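Long-range contacts in probable branched-chain-amino-acid aminotransferase (Thermotoga maritima MSB8, PDB 3CSW), which probably catalyses the pyridoxal-phosphate-dependent transfer of amino groups between leucine, isoleucine or valine and 2-oxoglutarate: residues Val132-Pro136 and Leu167-Gly172; Pro141-Lys145 and Gly198-Gly202. All coordinates share one frame; numbering follows the deposited sequence.

Interaction 1 (Val132-Pro136 and Leu167-Gly172); sequences VRRIP and LLGLNG
Arg133 and Arg134 meet Leu168 and the type I beta turn, Gly169 to Gly172, that follows it in this class IV aminotransferase. The backbone hydrogen bond from Arg134 N to Leu168 O, 2.9 Å, joins the two segments, and Arg133 CA adds a C-H contact to the same oxygen at 3.2 Å. Arg133 then reaches the turn: with its chain bent at chi2 (-63°), the guanidinium group comes round so that NH1 donates to Gly169 O at 2.9 Å. The bond is moderately bent, 148° at the hydrogen, and the oxygen sits 19° out of the guanidinium plane. Because Gly169 O also accepts from Gly172 N, the bond that closes the turn, one carbonyl is gripped by two donors. Leu170 packs beside these bonds, its CD2 against Arg133 CB at 4.0 Å and its CD1 against Pro136 CG. Leu167 CD2 meets Arg134 CD, also at 4.0 Å, the two side chains lying oblique to each other. Two waters complete the join. One links Val132 O to Leu168 N; the other donates to Arg134 O at 2.7 Å and accepts from Leu170 N at 3.0 Å.

Further out, salt bridges to Glu176 and Asp151 hold the Arg134 head group. Arg133 is also held by other subunits: its carbonyl accepts from Ser139 of the second subunit, Trp225 of the third subunit forms a cation-pi contact with it, and its NH1 also donates to Asn171 O of that third subunit.

Interaction 2 (Pro141-Lys145 and Gly198-Gly202); sequences PPALK and GILDG. With PLP (pyridoxal-5'-phosphate), chain E.
Lys145 and Leu200 come together on the same side of pyridoxal phosphate, yet the lysine is not joined to it: Lys145 NZ stops 3.0 Å from PLP C4A, which still carries its aldehyde oxygen. By similarity this is probably the lysine that forms the internal aldimine in this fold-type IV enzyme; here the link is not made. The two loops share no hydrogen bonds and meet by van der Waals contact. Leu200 is the wedge. With CG opposite the backbone N (chi1 -163°), the branch reaches between ring and loop: CD2 lies over the pyridine ring, 3.5 Å from PLP C3, and CD1 meets Ala143 CA at 3.6 Å. The lysine chain crosses the leucine at about a right angle, Lys145 CG resting on both methyls, and bends at chi3 and chi4 to bring NZ back to the cofactor. Were an alanine at Lys145, the aldehyde would probably be left without its amine and Leu200 would lose the aliphatic chain that crosses it.

Pro142, in the type I turn Pro141 to Leu144, packs its CB on Gly198 O at 3.6 Å. Beyond Leu200, Asp201 centres an inverse gamma turn and forms a salt bridge with Arg65 of helix 56-68. Gly202 follows as N-cap of helix 203-214, whose first turn binds the cofactor through Ile203 N and Thr204. Gly202 passes close to the phosphate ester, its CA 3.5 Å from PLP O4P.

The two contacts interlock along the chain, their segments alternating, with centres about 13 Å apart. Arg134 is the shared residue: from interaction 1 its CG packs 3.6 Å from Gly198 O, and its NH2 lies 3.2 Å from Pro142 O, close to both loops of interaction 2. Glu176 ties the two to the cofactor. Its OE2 takes the salt bridge from Arg134 NE and the hydrogen bond from Leu200 N, while its OE1 is hydrogen-bonded to pyridoxal phosphate. Through Arg134, interaction 1 thus contributes to a second shell behind the pocket wall that interaction 2 supplies, and through residues 132-136 and 141-145 both contacts reach the second subunit.

Interaction 1 (Val132-Pro136 and Leu167-Gly172)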
ATOM      1  N   VAL A 132     -12.170  -9.820  -2.000  1.00 28.86           N
ATOM      2  CA  VAL A 132     -10.873 -10.219  -1.552  1.00 28.65           C
ATOM      3  C   VAL A 132      -9.833  -9.727  -2.572  1.00 27.33           C
ATOM      4  O   VAL A 132      -9.956 -10.013  -3.773  1.00 24.54           O
ATOM      5  CB  VAL A 132     -10.819 -11.755  -1.429  1.00 29.19           C
ATOM      6  CG1 VAL A 132      -9.458 -12.194  -0.959  1.00 29.17           C
ATOM      7  CG2 VAL A 132     -11.920 -12.253  -0.479  1.00 30.23           C
ATOM      8  N   ARG A 133      -8.836  -8.970  -2.091  1.00 25.43           N
ATOM      9  CA  ARG A 133      -7.718  -8.544  -2.916  1.00 26.08           C
ATOM     10  C   ARG A 133      -6.645  -9.608  -2.893  1.00 26.31           C
ATOM     11  O   ARG A 133      -6.439 -10.271  -1.892  1.00 29.89           O
ATOM     12  CB  ARG A 133      -7.118  -7.209  -2.473  1.00 25.85           C
ATOM     13  CG  ARG A 133      -8.042  -6.024  -2.508  1.00 25.73           C
ATOM     14  CD  ARG A 133      -8.515  -5.721  -3.913  1.00 26.21           C
ATOM     15  NE  ARG A 133      -9.452  -4.603  -3.873  1.00 26.41           N
ATOM     16  CZ  ARG A 133      -9.167  -3.323  -4.106  1.00 33.30           C
ATOM     17  NH1 ARG A 133      -7.944  -2.915  -4.461  1.00 28.94           N
ATOM     18  NH2 ARG A 133     -10.139  -2.419  -3.979  1.00 33.95           N
ATOM     19  N   ARG A 134      -5.975  -9.772  -4.026  1.00 28.68           N
ATOM     20  CA  ARG A 134      -4.860 -10.707  -4.162  1.00 27.84           C
ATOM     21  C   ARG A 134      -3.736 -10.325  -3.194  1.00 27.95           C
ATOM     22  O   ARG A 134      -3.400  -9.150  -3.078  1.00 26.36           O
ATOM     23  CB  ARG A 134      -4.357 -10.683  -5.598  1.00 29.22           C
ATOM     24  CG  ARG A 134      -3.428 -11.821  -5.989  1.00 32.66           C
ATOM     25  CD  ARG A 134      -4.240 -13.065  -6.264  1.00 34.45           C
ATOM     26  NE  ARG A 134      -3.504 -14.053  -7.036  1.00 38.62           N
ATOM     27  CZ  ARG A 134      -3.027 -15.213  -6.588  1.00 37.70           C
ATOM     28  NH1 ARG A 134      -3.161 -15.591  -5.332  1.00 41.84           N
ATOM     29  NH2 ARG A 134      -2.404 -16.024  -7.432  1.00 43.24           N
ATOM     30  N   ILE A 135      -3.160 -11.324  -2.504  1.00 26.29           N
ATOM     31  CA  ILE A 135      -2.104 -11.074  -1.523  1.00 25.89           C
ATOM     32  C   ILE A 135      -0.883 -10.565  -2.281  1.00 27.21           C
ATOM     33  O   ILE A 135      -0.507 -11.156  -3.317  1.00 28.15           O
ATOM     34  CB  ILE A 135      -1.707 -12.348  -0.697  1.00 24.47           C
ATOM     35  CG1 ILE A 135      -2.891 -12.860   0.130  1.00 23.58           C
ATOM     36  CG2 ILE A 135      -0.479 -12.043   0.192  1.00 21.36           C
ATOM     37  CD1 ILE A 135      -2.622 -14.237   0.853  1.00 22.51           C
ATOM     38  N   PRO A 136      -0.275  -9.467  -1.792  1.00 27.20           N
ATOM     39  CA  PRO A 136       0.867  -8.897  -2.505  1.00 29.08           C
ATOM     40  C   PRO A 136       2.142  -9.699  -2.247  1.00 28.43           C
ATOM     41  O   PRO A 136       2.226 -10.414  -1.253  1.00 28.46           O
ATOM     42  CB  PRO A 136       0.966  -7.473  -1.921  1.00 27.85           C
ATOM     43  CG  PRO A 136       0.483  -7.613  -0.532  1.00 29.20           C
ATOM     44  CD  PRO A 136      -0.613  -8.674  -0.595  1.00 30.92           C
ATOM     45  N   LEU A 167     -10.301 -11.263  -8.627  1.00 28.30           N
ATOM     46  CA  LEU A 167      -9.451 -10.644  -7.615  1.00 27.17           C
ATOM     47  C   LEU A 167      -8.631  -9.522  -8.246  1.00 29.37           C
ATOM     48  O   LEU A 167      -7.941  -9.731  -9.254  1.00 29.64           O
ATOM     49  CB  LEU A 167      -8.508 -11.651  -6.937  1.00 28.47           C
ATOM     50  CG  LEU A 167      -9.055 -12.717  -5.981  1.00 28.10           C
ATOM     51  CD1 LEU A 167      -9.620 -13.884  -6.769  1.00 25.07           C
ATOM     52  CD2 LEU A 167      -8.008 -13.172  -4.939  1.00 22.59           C
ATOM     53  N   LEU A 168      -8.784  -8.327  -7.677  1.00 28.53           N
ATOM     54  CA  LEU A 168      -7.966  -7.189  -7.989  1.00 27.49           C
ATOM     55  C   LEU A 168      -6.803  -7.193  -7.008  1.00 27.96           C
ATOM     56  O   LEU A 168      -6.905  -7.753  -5.908  1.00 27.52           O
ATOM     57  CB  LEU A 168      -8.746  -5.875  -7.815  1.00 24.69           C
ATOM     58  CG  LEU A 168     -10.122  -5.774  -8.476  1.00 24.56           C
ATOM     59  CD1 LEU A 168     -10.699  -4.412  -8.238  1.00 19.66           C
ATOM     60  CD2 LEU A 168     -10.046  -6.117  -9.934  1.00 19.12           C
ATOM     61  N   GLY A 169      -5.706  -6.570  -7.406  1.00 26.02           N
ATOM     62  CA  GLY A 169      -4.574  -6.382  -6.510  1.00 27.02           C
ATOM     63  C   GLY A 169      -4.844  -5.202  -5.614  1.00 26.59           C
ATOM     64  O   GLY A 169      -5.851  -4.512  -5.785  1.00 27.89           O
ATOM     65  N   LEU A 170      -3.930  -4.922  -4.688  1.00 25.73           N
ATOM     66  CA  LEU A 170      -4.151  -3.860  -3.717  1.00 26.78           C
ATOM     67  C   LEU A 170      -4.382  -2.501  -4.337  1.00 25.38           C
ATOM     68  O   LEU A 170      -4.993  -1.677  -3.705  1.00 24.34           O
ATOM     69  CB  LEU A 170      -2.992  -3.726  -2.722  1.00 25.02           C
ATOM     70  CG  LEU A 170      -2.807  -4.768  -1.617  1.00 33.25           C
ATOM     71  CD1 LEU A 170      -1.669  -4.284  -0.676  1.00 26.59           C
ATOM     72  CD2 LEU A 170      -4.120  -5.058  -0.869  1.00 27.12           C
ATOM     73  N   ASN A 171      -3.845  -2.237  -5.531  1.00 26.66           N
ATOM     74  CA  ASN A 171      -4.044  -0.937  -6.166  1.00 25.90           C
ATOM     75  C   ASN A 171      -5.210  -0.894  -7.164  1.00 26.15           C
ATOM     76  O   ASN A 171      -5.370   0.090  -7.880  1.00 24.78           O
ATOM     77  CB  ASN A 171      -2.777  -0.493  -6.914  1.00 29.91           C
ATOM     78  CG  ASN A 171      -1.573  -0.304  -6.001  1.00 29.18           C
ATOM     79  OD1 ASN A 171      -0.590  -1.005  -6.144  1.00 29.51           O
ATOM     80  ND2 ASN A 171      -1.644   0.660  -5.087  1.00 21.71           N
ATOM     81  N   GLY A 172      -6.029  -1.936  -7.239  1.00 25.43           N
ATOM     82  CA  GLY A 172      -7.124  -1.917  -8.196  1.00 26.56           C
ATOM     83  C   GLY A 172      -6.784  -2.416  -9.591  1.00 27.58           C
ATOM     84  O   GLY A 172      -7.621  -2.331 -10.491  1.00 26.64           O
TER
HETATM   85  O   HOH W   1     -10.690  -8.089  -5.416  1.00 18.40           O
HETATM   86  O   HOH W   2      -2.005  -7.224  -4.361  1.00 23.78           O

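Interaction 2 (Pro141-Lys145 and Gly198-Gly202)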
ATOM      1  N   PRO A 141       4.407 -15.096  -2.184  1.00 29.37           N
ATOM      2  CA  PRO A 141       4.565 -15.147  -3.620  1.00 28.18           C
ATOM      3  C   PRO A 141       3.278 -15.556  -4.310  1.00 29.35           C
ATOM      4  O   PRO A 141       2.680 -16.570  -3.961  1.00 28.32           O
ATOM      5  CB  PRO A 141       5.655 -16.210  -3.847  1.00 29.98           C
ATOM      6  CG  PRO A 141       6.258 -16.484  -2.518  1.00 32.13           C
ATOM      7  CD  PRO A 141       5.271 -16.069  -1.476  1.00 29.23           C
ATOM      8  N   PRO A 142       2.819 -14.752  -5.276  1.00 31.67           N
ATOM      9  CA  PRO A 142       1.618 -15.068  -6.028  1.00 34.00           C
ATOM     10  C   PRO A 142       1.647 -16.435  -6.721  1.00 36.15           C
ATOM     11  O   PRO A 142       0.595 -17.054  -6.875  1.00 39.22           O
ATOM     12  CB  PRO A 142       1.569 -13.964  -7.076  1.00 36.06           C
ATOM     13  CG  PRO A 142       2.349 -12.863  -6.505  1.00 34.87           C
ATOM     14  CD  PRO A 142       3.406 -13.466  -5.681  1.00 32.49           C
ATOM     15  N   ALA A 143       2.833 -16.894  -7.129  1.00 36.78           N
ATOM     16  CA  ALA A 143       2.981 -18.185  -7.805  1.00 40.14           C
ATOM     17  C   ALA A 143       3.014 -19.390  -6.858  1.00 40.78           C
ATOM     18  O   ALA A 143       3.118 -20.515  -7.330  1.00 44.32           O
ATOM     19  CB  ALA A 143       4.245 -18.186  -8.710  1.00 40.06           C
ATOM     20  N   LEU A 144       2.948 -19.186  -5.543  1.00 38.16           N
ATOM     21  CA  LEU A 144       2.832 -20.334  -4.612  1.00 36.71           C
ATOM     22  C   LEU A 144       1.397 -20.922  -4.650  1.00 37.19           C
ATOM     23  O   LEU A 144       0.462 -20.334  -4.099  1.00 37.40           O
ATOM     24  CB  LEU A 144       3.237 -19.942  -3.176  1.00 34.87           C
ATOM     25  CG  LEU A 144       3.011 -20.970  -2.048  1.00 36.02           C
ATOM     26  CD1 LEU A 144       3.743 -22.308  -2.323  1.00 35.13           C
ATOM     27  CD2 LEU A 144       3.404 -20.395  -0.698  1.00 32.16           C
ATOM     28  N   LYS A 145       1.233 -22.077  -5.296  1.00 37.18           N
ATOM     29  CA  LYS A 145      -0.060 -22.766  -5.348  1.00 36.40           C
ATOM     30  C   LYS A 145      -0.126 -23.702  -4.166  1.00 35.81           C
ATOM     31  O   LYS A 145       0.395 -24.831  -4.236  1.00 34.64           O
ATOM     32  CB  LYS A 145      -0.221 -23.599  -6.606  1.00 37.42           C
ATOM     33  CG  LYS A 145      -0.686 -22.884  -7.815  1.00 44.84           C
ATOM     34  CD  LYS A 145      -0.804 -23.854  -9.002  1.00 45.34           C
ATOM     35  CE  LYS A 145      -2.147 -24.518  -9.075  1.00 48.55           C
ATOM     36  NZ  LYS A 145      -3.061 -23.749  -9.978  1.00 57.16           N
ATOM     37  N   GLY A 198       1.056  -9.457 -10.332  1.00 31.17           N
ATOM     38  CA  GLY A 198       1.058 -10.257  -9.120  1.00 29.96           C
ATOM     39  C   GLY A 198       0.131 -11.430  -9.257  1.00 30.43           C
ATOM     40  O   GLY A 198      -0.766 -11.633  -8.433  1.00 33.95           O
ATOM     41  N   ILE A 199       0.359 -12.220 -10.292  1.00 31.33           N
ATOM     42  CA  ILE A 199      -0.555 -13.284 -10.658  1.00 32.26           C
ATOM     43  C   ILE A 199       0.152 -14.622 -10.831  1.00 33.08           C
ATOM     44  O   ILE A 199       1.369 -14.683 -10.885  1.00 32.64           O
ATOM     45  CB  ILE A 199      -1.337 -12.913 -11.979  1.00 31.38           C
ATOM     46  CG1 ILE A 199      -0.391 -12.860 -13.182  1.00 33.57           C
ATOM     47  CG2 ILE A 199      -2.062 -11.582 -11.789  1.00 26.89           C
ATOM     48  CD1 ILE A 199      -1.040 -12.825 -14.535  1.00 30.17           C
ATOM     49  N   LEU A 200      -0.653 -15.681 -10.920  1.00 35.92           N
ATOM     50  CA  LEU A 200      -0.200 -17.018 -11.281  1.00 35.09           C
ATOM     51  C   LEU A 200      -0.050 -17.122 -12.812  1.00 33.58           C
ATOM     52  O   LEU A 200      -0.915 -16.669 -13.552  1.00 32.71           O
ATOM     53  CB  LEU A 200      -1.229 -18.012 -10.806  1.00 35.57           C
ATOM     54  CG  LEU A 200      -0.808 -19.454 -10.718  1.00 43.42           C
ATOM     55  CD1 LEU A 200       0.267 -19.625  -9.678  1.00 43.97           C
ATOM     56  CD2 LEU A 200      -2.019 -20.267 -10.364  1.00 50.25           C
ATOM     57  N   ASP A 201       1.070 -17.682 -13.266  1.00 33.89           N
ATOM     58  CA  ASP A 201       1.357 -17.872 -14.700  1.00 34.59           C
ATOM     59  C   ASP A 201       0.655 -19.141 -15.189  1.00 34.09           C
ATOM     60  O   ASP A 201       1.260 -20.203 -15.319  1.00 32.22           O
ATOM     61  CB  ASP A 201       2.879 -17.941 -14.984  1.00 33.23           C
ATOM     62  CG  ASP A 201       3.619 -18.930 -14.066  1.00 40.36           C
ATOM     63  OD1 ASP A 201       3.160 -19.175 -12.917  1.00 39.22           O
ATOM     64  OD2 ASP A 201       4.667 -19.460 -14.490  1.00 43.30           O
ATOM     65  N   GLY A 202      -0.643 -19.024 -15.410  1.00 32.60           N
ATOM     66  CA  GLY A 202      -1.428 -20.148 -15.853  1.00 32.66           C
ATOM     67  C   GLY A 202      -0.935 -20.733 -17.167  1.00 31.04           C
ATOM     68  O   GLY A 202      -0.510 -19.998 -18.077  1.00 32.78           O
TER
HETATM   69  N1  PLP E 300      -5.288 -18.378 -11.218  1.00 37.69           N
HETATM   70  C2  PLP E 300      -5.435 -19.108 -10.043  1.00 44.18           C
HETATM   71  C2A PLP E 300      -5.535 -18.345  -8.758  1.00 37.75           C
HETATM   72  C3  PLP E 300      -5.490 -20.518 -10.091  1.00 50.38           C
HETATM   73  O3  PLP E 300      -5.721 -21.256  -8.954  1.00 51.69           O
HETATM   74  C4  PLP E 300      -5.391 -21.178 -11.340  1.00 53.30           C
HETATM   75  C4A PLP E 300      -5.512 -22.674 -11.428  1.00 53.47           C
HETATM   76  O4A PLP E 300      -6.636 -23.209 -11.454  1.00 64.86           O
HETATM   77  C5  PLP E 300      -5.250 -20.417 -12.513  1.00 43.80           C
HETATM   78  C6  PLP E 300      -5.189 -19.024 -12.434  1.00 36.73           C
HETATM   79  C5A PLP E 300      -5.367 -21.048 -13.882  1.00 42.16           C
HETATM   80  O4P PLP E 300      -4.128 -21.625 -14.267  1.00 44.26           O
HETATM   81  P   PLP E 300      -4.026 -22.858 -15.331  1.00 42.88           P
HETATM   82  O1P PLP E 300      -2.603 -23.452 -15.300  1.00 40.80           O
HETATM   83  O2P PLP E 300      -4.325 -22.348 -16.712  1.00 35.11           O
HETATM   84  O3P PLP E 300      -5.070 -23.872 -14.882  1.00 42.59           O